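Local coordinates for tailspike protein (Siphovirus 9NA, PDB 3RIQ), which probably recognises the lipopolysaccharide receptor of Salmonella and cleaves its O-antigen as an endorhamnosidase, within the phage tailspike trimer, at residues I239-N253 and T272-T286. Numbering follows the deposited sequence.
Sequences ISYRVGESGVKTYQN and TIQCYYDGIDVNADT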
ATOM      1  N   ILE A 239       7.451 -14.388  -2.089  1.00 10.54           N
ATOM      2  CA  ILE A 239       6.769 -15.133  -0.990  1.00  9.55           C
ATOM      3  C   ILE A 239       7.831 -16.037  -0.371  1.00 10.76           C
ATOM      4  O   ILE A 239       8.460 -16.818  -1.088  1.00 10.59           O
ATOM      5  CB  ILE A 239       5.571 -15.969  -1.520  1.00 10.22           C
ATOM      6  CG1 ILE A 239       4.519 -15.046  -2.154  1.00 11.31           C
ATOM      7  CG2 ILE A 239       4.995 -16.796  -0.388  1.00 11.27           C
ATOM      8  CD1 ILE A 239       3.425 -15.777  -2.887  1.00 16.27           C
ATOM      9  N   SER A 240       8.033 -15.944   0.942  1.00 10.29           N
ATOM     10  CA  SER A 240       8.995 -16.781   1.679  1.00 10.96           C
ATOM     11  C   SER A 240       8.166 -17.676   2.582  1.00 10.98           C
ATOM     12  O   SER A 240       7.459 -17.166   3.488  1.00 11.32           O
ATOM     13  CB  SER A 240       9.899 -15.878   2.514  1.00 11.08           C
ATOM     14  OG  SER A 240      10.739 -16.647   3.351  1.00 12.90           O
ATOM     15  N   TYR A 241       8.199 -18.989   2.330  1.00 11.49           N
ATOM     16  CA  TYR A 241       7.255 -19.910   2.990  1.00 11.09           C
ATOM     17  C   TYR A 241       7.945 -20.951   3.851  1.00 11.34           C
ATOM     18  O   TYR A 241       8.703 -21.786   3.328  1.00 12.44           O
ATOM     19  CB  TYR A 241       6.455 -20.636   1.893  1.00 11.85           C
ATOM     20  CG  TYR A 241       5.561 -21.767   2.381  1.00 11.06           C
ATOM     21  CD1 TYR A 241       4.511 -21.546   3.302  1.00 11.20           C
ATOM     22  CD2 TYR A 241       5.751 -23.067   1.880  1.00 12.89           C
ATOM     23  CE1 TYR A 241       3.683 -22.603   3.722  1.00 12.29           C
ATOM     24  CE2 TYR A 241       4.922 -24.141   2.295  1.00 14.17           C
ATOM     25  CZ  TYR A 241       3.885 -23.877   3.212  1.00 12.03           C
ATOM     26  OH  TYR A 241       3.025 -24.878   3.631  1.00 13.39           O
ATOM     27  N   ARG A 242       7.710 -20.882   5.154  1.00 11.96           N
ATOM     28  CA  ARG A 242       8.214 -21.908   6.101  1.00 12.06           C
ATOM     29  C   ARG A 242       9.731 -22.155   6.073  1.00 12.18           C
ATOM     30  O   ARG A 242      10.217 -23.317   6.244  1.00 12.31           O
ATOM     31  CB  ARG A 242       7.440 -23.228   5.936  1.00 12.38           C
ATOM     32  CG  ARG A 242       6.026 -23.089   6.472  1.00 12.07           C
ATOM     33  CD  ARG A 242       5.254 -24.385   6.260  1.00 12.90           C
ATOM     34  NE  ARG A 242       3.918 -24.304   6.833  1.00 13.39           N
ATOM     35  CZ  ARG A 242       3.067 -25.318   6.815  1.00 13.08           C
ATOM     36  NH1 ARG A 242       3.469 -26.502   6.317  1.00 12.77           N
ATOM     37  NH2 ARG A 242       1.862 -25.182   7.358  1.00 13.23           N
ATOM     38  N   VAL A 243      10.480 -21.073   5.895  1.00 12.10           N
ATOM     39  CA  VAL A 243      11.934 -21.218   6.035  1.00 12.30           C
ATOM     40  C   VAL A 243      12.317 -21.464   7.507  1.00 13.00           C
ATOM     41  O   VAL A 243      11.587 -21.107   8.452  1.00 12.68           O
ATOM     42  CB  VAL A 243      12.733 -20.022   5.414  1.00 11.67           C
ATOM     43  CG1 VAL A 243      12.301 -19.843   3.974  1.00 13.48           C
ATOM     44  CG2 VAL A 243      12.568 -18.746   6.216  1.00 14.61           C
ATOM     45  N   GLY A 244      13.477 -22.089   7.696  1.00 12.39           N
ATOM     46  CA  GLY A 244      13.933 -22.439   9.060  1.00 13.02           C
ATOM     47  C   GLY A 244      14.505 -21.253   9.852  1.00 13.29           C
ATOM     48  O   GLY A 244      14.604 -21.337  11.101  1.00 14.36           O
ATOM     49  N   GLU A 245      14.852 -20.164   9.165  0.50 13.31           N
ATOM     50  CA  GLU A 245      15.321 -18.965   9.854  0.50 13.49           C
ATOM     51  C   GLU A 245      14.349 -17.815   9.577  0.50 13.25           C
ATOM     52  O   GLU A 245      13.173 -17.902   9.962  0.50 13.52           O
ATOM     53  CB  GLU A 245      16.807 -18.667   9.529  0.50 13.85           C
ATOM     54  CG  GLU A 245      17.711 -19.726  10.168  0.50 15.31           C
ATOM     55  CD  GLU A 245      19.199 -19.406  10.131  0.50 19.60           C
ATOM     56  OE1 GLU A 245      19.564 -18.211  10.187  0.50 22.30           O
ATOM     57  OE2 GLU A 245      20.006 -20.370  10.072  0.50 23.31           O
ATOM     58  N   SER A 246      14.806 -16.751   8.924  1.00 12.63           N
ATOM     59  CA  SER A 246      13.962 -15.568   8.753  1.00 12.66           C
ATOM     60  C   SER A 246      13.512 -15.369   7.296  1.00 12.32           C
ATOM     61  O   SER A 246      14.154 -15.851   6.357  1.00 11.68           O
ATOM     62  CB  SER A 246      14.670 -14.335   9.288  1.00 12.71           C
ATOM     63  OG  SER A 246      14.811 -14.392  10.691  1.00 12.75           O
ATOM     64  N   GLY A 247      12.396 -14.670   7.106  1.00 13.05           N
ATOM     65  CA  GLY A 247      11.765 -14.631   5.771  1.00 12.29           C
ATOM     66  C   GLY A 247      12.771 -14.190   4.720  1.00 12.34           C
ATOM     67  O   GLY A 247      12.922 -14.844   3.675  1.00 13.48           O
ATOM     68  N   VAL A 248      13.454 -13.072   5.000  1.00 11.82           N
ATOM     69  CA  VAL A 248      14.696 -12.698   4.321  1.00 11.41           C
ATOM     70  C   VAL A 248      15.605 -12.164   5.436  1.00 11.30           C
ATOM     71  O   VAL A 248      15.139 -11.782   6.522  1.00 12.92           O
ATOM     72  CB  VAL A 248      14.512 -11.603   3.228  1.00 12.51           C
ATOM     73  CG1 VAL A 248      13.583 -12.086   2.097  1.00 14.32           C
ATOM     74  CG2 VAL A 248      14.030 -10.253   3.843  1.00 13.46           C
ATOM     75  N   LYS A 249      16.902 -12.079   5.168  1.00 11.24           N
ATOM     76  CA  LYS A 249      17.857 -11.683   6.224  1.00 11.16           C
ATOM     77  C   LYS A 249      19.052 -10.914   5.707  1.00 12.07           C
ATOM     78  O   LYS A 249      19.637 -11.298   4.670  1.00 11.50           O
ATOM     79  CB  LYS A 249      18.388 -12.957   6.926  1.00 11.29           C
ATOM     80  CG  LYS A 249      19.412 -12.704   8.034  1.00 12.15           C
ATOM     81  CD  LYS A 249      19.730 -13.978   8.837  1.00 14.75           C
ATOM     82  CE  LYS A 249      20.881 -13.695   9.798  1.00 17.54           C
ATOM     83  NZ  LYS A 249      21.435 -14.928  10.497  1.00 19.98           N
ATOM     84  N   THR A 250      19.426  -9.861   6.441  1.00 11.17           N
ATOM     85  CA  THR A 250      20.740  -9.239   6.290  1.00 11.69           C
ATOM     86  C   THR A 250      21.610  -9.808   7.411  1.00 11.50           C
ATOM     87  O   THR A 250      21.242  -9.756   8.579  1.00 12.16           O
ATOM     88  CB  THR A 250      20.662  -7.712   6.356  1.00 11.15           C
ATOM     89  OG1 THR A 250      19.999  -7.303   7.565  1.00 12.02           O
ATOM     90  CG2 THR A 250      19.882  -7.169   5.174  1.00 12.12           C
ATOM     91  N   TYR A 251      22.757 -10.373   7.054  1.00 12.38           N
ATOM     92  CA  TYR A 251      23.642 -10.979   8.056  1.00 12.63           C
ATOM     93  C   TYR A 251      24.148  -9.917   9.048  1.00 13.17           C
ATOM     94  O   TYR A 251      24.327  -8.750   8.721  1.00 13.12           O
ATOM     95  CB  TYR A 251      24.826 -11.702   7.346  1.00 12.57           C
ATOM     96  CG  TYR A 251      25.444 -12.867   8.133  1.00 13.34           C
ATOM     97  CD1 TYR A 251      25.001 -14.166   7.951  1.00 16.36           C
ATOM     98  CD2 TYR A 251      26.483 -12.652   9.026  1.00 13.93           C
ATOM     99  CE1 TYR A 251      25.553 -15.214   8.677  1.00 18.38           C
ATOM    100  CE2 TYR A 251      27.037 -13.685   9.745  1.00 17.24           C
ATOM    101  CZ  TYR A 251      26.578 -14.956   9.566  1.00 19.06           C
ATOM    102  OH  TYR A 251      27.142 -16.020  10.270  1.00 22.50           O
ATOM    103  N   GLN A 252      24.405 -10.375  10.274  1.00 12.95           N
ATOM    104  CA  GLN A 252      24.965  -9.549  11.348  1.00 13.50           C
ATOM    105  C   GLN A 252      26.409  -9.854  11.725  1.00 13.97           C
ATOM    106  O   GLN A 252      26.871 -10.967  11.600  1.00 15.18           O
ATOM    107  CB  GLN A 252      24.095  -9.667  12.600  1.00 13.75           C
ATOM    108  CG  GLN A 252      22.645  -9.143  12.401  1.00 14.29           C
ATOM    109  CD  GLN A 252      21.618 -10.233  12.358  1.00 15.49           C
ATOM    110  OE1 GLN A 252      21.608 -11.113  13.207  1.00 17.91           O
ATOM    111  NE2 GLN A 252      20.746 -10.178  11.414  1.00 14.83           N
ATOM    112  N   ASN A 253      27.104  -8.855  12.225  1.00 13.78           N
ATOM    113  CA  ASN A 253      28.447  -9.036  12.783  1.00 14.52           C
ATOM    114  C   ASN A 253      29.463  -9.522  11.729  1.00 15.38           C
ATOM    115  O   ASN A 253      29.414  -9.056  10.630  1.00 15.18           O
ATOM    116  CB  ASN A 253      28.406  -9.909  14.043  1.00 15.81           C
ATOM    117  CG  ASN A 253      27.520  -9.319  15.164  1.00 16.18           C
ATOM    118  OD1 ASN A 253      26.848  -8.314  14.998  1.00 15.31           O
ATOM    119  ND2 ASN A 253      27.533  -9.974  16.310  1.00 19.62           N
ATOM    120  N   THR A 272       5.786 -13.229   4.138  1.00 10.56           N
ATOM    121  CA  THR A 272       6.467 -14.323   4.865  1.00 10.76           C
ATOM    122  C   THR A 272       5.447 -15.105   5.641  1.00 10.91           C
ATOM    123  O   THR A 272       4.699 -14.533   6.446  1.00 11.32           O
ATOM    124  CB  THR A 272       7.528 -13.805   5.826  1.00 11.14           C
ATOM    125  OG1 THR A 272       8.476 -13.021   5.104  1.00 12.10           O
ATOM    126  CG2 THR A 272       8.248 -14.993   6.502  1.00 11.21           C
ATOM    127  N   ILE A 273       5.377 -16.392   5.355  1.00 11.06           N
ATOM    128  CA  ILE A 273       4.401 -17.274   6.006  1.00 11.80           C
ATOM    129  C   ILE A 273       5.104 -18.316   6.875  1.00 12.21           C
ATOM    130  O   ILE A 273       5.838 -19.145   6.351  1.00 12.47           O
ATOM    131  CB  ILE A 273       3.563 -18.010   4.925  1.00 11.90           C
ATOM    132  CG1 ILE A 273       2.752 -16.986   4.076  1.00 12.39           C
ATOM    133  CG2 ILE A 273       2.646 -19.084   5.588  1.00 12.63           C
ATOM    134  CD1 ILE A 273       2.107 -17.559   2.755  1.00 13.10           C
ATOM    135  N   GLN A 274       4.876 -18.280   8.193  1.00 11.55           N
ATOM    136  CA  GLN A 274       5.336 -19.329   9.125  1.00 11.75           C
ATOM    137  C   GLN A 274       6.832 -19.630   9.054  1.00 12.45           C
ATOM    138  O   GLN A 274       7.234 -20.796   9.088  1.00 12.94           O
ATOM    139  CB  GLN A 274       4.515 -20.606   8.966  1.00 12.44           C
ATOM    140  CG  GLN A 274       3.055 -20.391   9.380  1.00 12.08           C
ATOM    141  CD  GLN A 274       2.229 -21.655   9.201  1.00 12.22           C
ATOM    142  OE1 GLN A 274       2.303 -22.344   8.154  1.00 13.04           O
ATOM    143  NE2 GLN A 274       1.443 -21.983  10.215  1.00 14.40           N
ATOM    144  N   CYS A 275       7.675 -18.596   8.984  1.00 12.75           N
ATOM    145  CA  CYS A 275       9.128 -18.854   9.207  1.00 12.93           C
ATOM    146  C   CYS A 275       9.362 -19.142  10.701  1.00 12.91           C
ATOM    147  O   CYS A 275       8.524 -18.797  11.551  1.00 13.60           O
ATOM    148  CB  CYS A 275       9.998 -17.695   8.729  1.00 13.40           C
ATOM    149  SG  CYS A 275       9.689 -16.118   9.593  1.00 13.91           S
ATOM    150  N   TYR A 276      10.463 -19.817  11.013  1.00 12.95           N
ATOM    151  CA  TYR A 276      10.707 -20.196  12.403  1.00 12.82           C
ATOM    152  C   TYR A 276      11.341 -19.077  13.219  1.00 13.56           C
ATOM    153  O   TYR A 276      11.143 -19.014  14.448  1.00 14.05           O
ATOM    154  CB  TYR A 276      11.536 -21.478  12.474  1.00 13.54           C
ATOM    155  CG  TYR A 276      11.555 -22.128  13.836  1.00 14.00           C
ATOM    156  CD1 TYR A 276      10.361 -22.511  14.491  1.00 15.06           C
ATOM    157  CD2 TYR A 276      12.765 -22.414  14.463  1.00 15.86           C
ATOM    158  CE1 TYR A 276      10.390 -23.163  15.753  1.00 14.93           C
ATOM    159  CE2 TYR A 276      12.807 -23.070  15.685  1.00 16.10           C
ATOM    160  CZ  TYR A 276      11.604 -23.422  16.344  1.00 15.24           C
ATOM    161  OH  TYR A 276      11.636 -24.070  17.584  1.00 17.29           O
ATOM    162  N   TYR A 277      12.082 -18.174  12.552  1.00 13.44           N
ATOM    163  CA  TYR A 277      12.521 -16.969  13.231  1.00 13.61           C
ATOM    164  C   TYR A 277      11.684 -15.758  12.773  1.00 12.56           C
ATOM    165  O   TYR A 277      10.447 -15.803  12.910  1.00 13.09           O
ATOM    166  CB  TYR A 277      14.043 -16.825  13.160  1.00 13.61           C
ATOM    167  CG  TYR A 277      14.715 -17.782  14.141  1.00 17.38           C
ATOM    168  CD1 TYR A 277      14.987 -17.363  15.454  1.00 20.99           C
ATOM    169  CD2 TYR A 277      14.981 -19.110  13.807  1.00 17.40           C
ATOM    170  CE1 TYR A 277      15.592 -18.227  16.379  1.00 23.62           C
ATOM    171  CE2 TYR A 277      15.577 -19.982  14.710  1.00 19.36           C
ATOM    172  CZ  TYR A 277      15.876 -19.550  15.999  1.00 22.09           C
ATOM    173  OH  TYR A 277      16.463 -20.430  16.905  1.00 25.84           O
ATOM    174  N   ASP A 278      12.277 -14.706  12.205  1.00 12.52           N
ATOM    175  CA  ASP A 278      11.559 -13.415  12.138  1.00 13.44           C
ATOM    176  C   ASP A 278      11.028 -13.158  10.728  1.00 12.31           C
ATOM    177  O   ASP A 278      11.698 -13.475   9.737  1.00 12.85           O
ATOM    178  CB  ASP A 278      12.521 -12.298  12.551  1.00 13.51           C
ATOM    179  CG  ASP A 278      13.247 -12.660  13.826  1.00 13.75           C
ATOM    180  OD1 ASP A 278      12.531 -13.055  14.780  1.00 14.09           O
ATOM    181  OD2 ASP A 278      14.500 -12.654  13.850  1.00 14.78           O
ATOM    182  N   GLY A 279       9.830 -12.598  10.626  1.00 12.60           N
ATOM    183  CA  GLY A 279       9.212 -12.397   9.301  1.00 12.88           C
ATOM    184  C   GLY A 279      10.147 -11.734   8.298  1.00 11.84           C
ATOM    185  O   GLY A 279      10.218 -12.139   7.126  1.00 12.83           O
ATOM    186  N   ILE A 280      10.821 -10.672   8.727  1.00 11.09           N
ATOM    187  CA  ILE A 280      12.035 -10.228   8.050  1.00 10.75           C
ATOM    188  C   ILE A 280      13.032  -9.948   9.166  1.00 11.00           C
ATOM    189  O   ILE A 280      12.631  -9.564  10.272  1.00 11.82           O
ATOM    190  CB  ILE A 280      11.819  -8.945   7.167  1.00 11.30           C
ATOM    191  CG1 ILE A 280      11.414  -7.714   8.001  1.00 12.54           C
ATOM    192  CG2 ILE A 280      10.816  -9.220   6.052  1.00 13.47           C
ATOM    193  CD1 ILE A 280      11.272  -6.442   7.173  1.00 14.61           C
ATOM    194  N   ASP A 281      14.325 -10.152   8.881  1.00 11.90           N
ATOM    195  CA  ASP A 281      15.391  -9.849   9.866  1.00 11.17           C
ATOM    196  C   ASP A 281      16.342  -8.893   9.160  1.00 12.01           C
ATOM    197  O   ASP A 281      17.267  -9.339   8.467  1.00 13.46           O
ATOM    198  CB  ASP A 281      16.144 -11.131  10.276  1.00 12.73           C
ATOM    199  CG  ASP A 281      17.360 -10.841  11.140  1.00 14.08           C
ATOM    200  OD1 ASP A 281      17.501  -9.671  11.586  1.00 16.81           O
ATOM    201  OD2 ASP A 281      18.156 -11.784  11.397  1.00 16.41           O
ATOM    202  N   VAL A 282      16.099  -7.594   9.299  1.00 11.61           N
ATOM    203  CA  VAL A 282      16.954  -6.605   8.632  1.00 12.65           C
ATOM    204  C   VAL A 282      17.790  -5.940   9.728  1.00 12.65           C
ATOM    205  O   VAL A 282      17.675  -4.737   9.982  1.00 13.25           O
ATOM    206  CB  VAL A 282      16.124  -5.594   7.803  1.00 11.81           C
ATOM    207  CG1 VAL A 282      17.044  -4.655   7.007  1.00 13.84           C
ATOM    208  CG2 VAL A 282      15.210  -6.345   6.807  1.00 14.82           C
ATOM    209  N   ASN A 283      18.580  -6.761  10.437  1.00 12.90           N
ATOM    210  CA  ASN A 283      19.490  -6.266  11.463  1.00 12.58           C
ATOM    211  C   ASN A 283      20.938  -6.330  10.996  1.00 12.17           C
ATOM    212  O   ASN A 283      21.302  -7.193  10.170  1.00 12.99           O
ATOM    213  CB  ASN A 283      19.344  -7.112  12.739  1.00 13.46           C
ATOM    214  CG  ASN A 283      18.057  -6.800  13.498  1.00 12.87           C
ATOM    215  OD1 ASN A 283      18.074  -6.054  14.494  1.00 14.69           O
ATOM    216  ND2 ASN A 283      16.935  -7.351  13.033  1.00 14.69           N
ATOM    217  N   ALA A 284      21.781  -5.472  11.566  1.00 11.98           N
ATOM    218  CA  ALA A 284      23.220  -5.452  11.235  1.00 12.20           C
ATOM    219  C   ALA A 284      24.099  -5.837  12.434  1.00 12.40           C
ATOM    220  O   ALA A 284      25.120  -6.478  12.230  1.00 13.27           O
ATOM    221  CB  ALA A 284      23.620  -4.078  10.695  1.00 12.57           C
ATOM    222  N   ASP A 285      23.708  -5.450  13.657  1.00 13.34           N
ATOM    223  CA  ASP A 285      24.419  -5.869  14.872  1.00 14.12           C
ATOM    224  C   ASP A 285      23.575  -6.875  15.649  1.00 14.29           C
ATOM    225  O   ASP A 285      22.328  -6.756  15.694  1.00 14.58           O
ATOM    226  CB  ASP A 285      24.692  -4.659  15.778  1.00 14.20           C
ATOM    227  CG  ASP A 285      25.735  -3.717  15.229  1.00 14.95           C
ATOM    228  OD1 ASP A 285      26.700  -4.182  14.569  1.00 14.69           O
ATOM    229  OD2 ASP A 285      25.571  -2.487  15.432  1.00 14.73           O
ATOM    230  N   THR A 286      24.222  -7.825  16.322  1.00 15.11           N
ATOM    231  CA  THR A 286      23.490  -8.768  17.163  1.00 16.82           C
ATOM    232  C   THR A 286      24.377  -9.221  18.328  1.00 17.39           C
ATOM    233  O   THR A 286      25.608  -9.170  18.228  1.00 17.38           O
ATOM    234  CB  THR A 286      22.976  -9.991  16.366  1.00 16.72           C
ATOM    235  OG1 THR A 286      22.043 -10.720  17.159  1.00 19.17           O
ATOM    236  CG2 THR A 286      24.102 -10.941  15.957  1.00 17.80           C
TER
HETATM  237  O   HOH W   1       9.391 -22.602   9.580  1.00 14.09           O
HETATM  238  O   HOH W   2      17.314 -14.289  11.685  1.00 19.01           O
HETATM  239  O   HOH W   3      23.326  -6.226   7.916  1.00 12.29           O
HETATM  240  O   HOH W   4      18.938 -11.315  14.160  1.00 28.60           O
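Ser240 and Tyr241 run parallel to Thr272 and Ile273 on successive coils of the right-handed beta-helix. Ser240 O accepts Ile273 N, and Arg242 N returns a bond to Ile273 O. At the edge of the Tyr241 ring, CD1 lies 3.8 Å from Ile273 CG2; a second subunit packs beside both residues. Arg242 extends alongside Gln274, and its NE and NH2 both grip Gln274 OE1, at 2.9 and 3.0 Å. That oxygen lies in the guanidinium plane, while the two flat groups are turned 40° apart. Gln274 NE2 is held by Asp319 and Gly101.

At the turn, Val243 O accepts Tyr276 N and Glu245 O accepts Tyr277 N. Ser246 OG takes the N-H of Asp278 at 3.0 Å; its chi1 of -68° sets OG beside its own backbone N. Gly247 N then bonds Asp278 O. Inside the coil, Val248 CG2 meets Ile280 CG2 at 4.0 Å, both side chains pointing the same way.

Lys249 lies alongside Asp281, its CH2 groups passing OD2. Thr250 OG1 and Gln252 NE2 reach Asn283 O from opposite faces of its carbonyl plane. The Gln252 chain bends at chi2 (108°), and NE2 also bonds Asp281 OD2 at 3.0 Å, from above the carboxylate plane. Asn253 pairs through OD1 with Thr286 N and through ND2 with Thr286 O, the latter at 2.8 Å.

Equivalent positions thus stack coil on coil, and side-chain amides and hydroxyls continue the backbone bonding through the turns. Two waters also bond Asp281 OD2 and Asn283 ND2 bonds its OD1, so the carboxylate is fixed in its rotation.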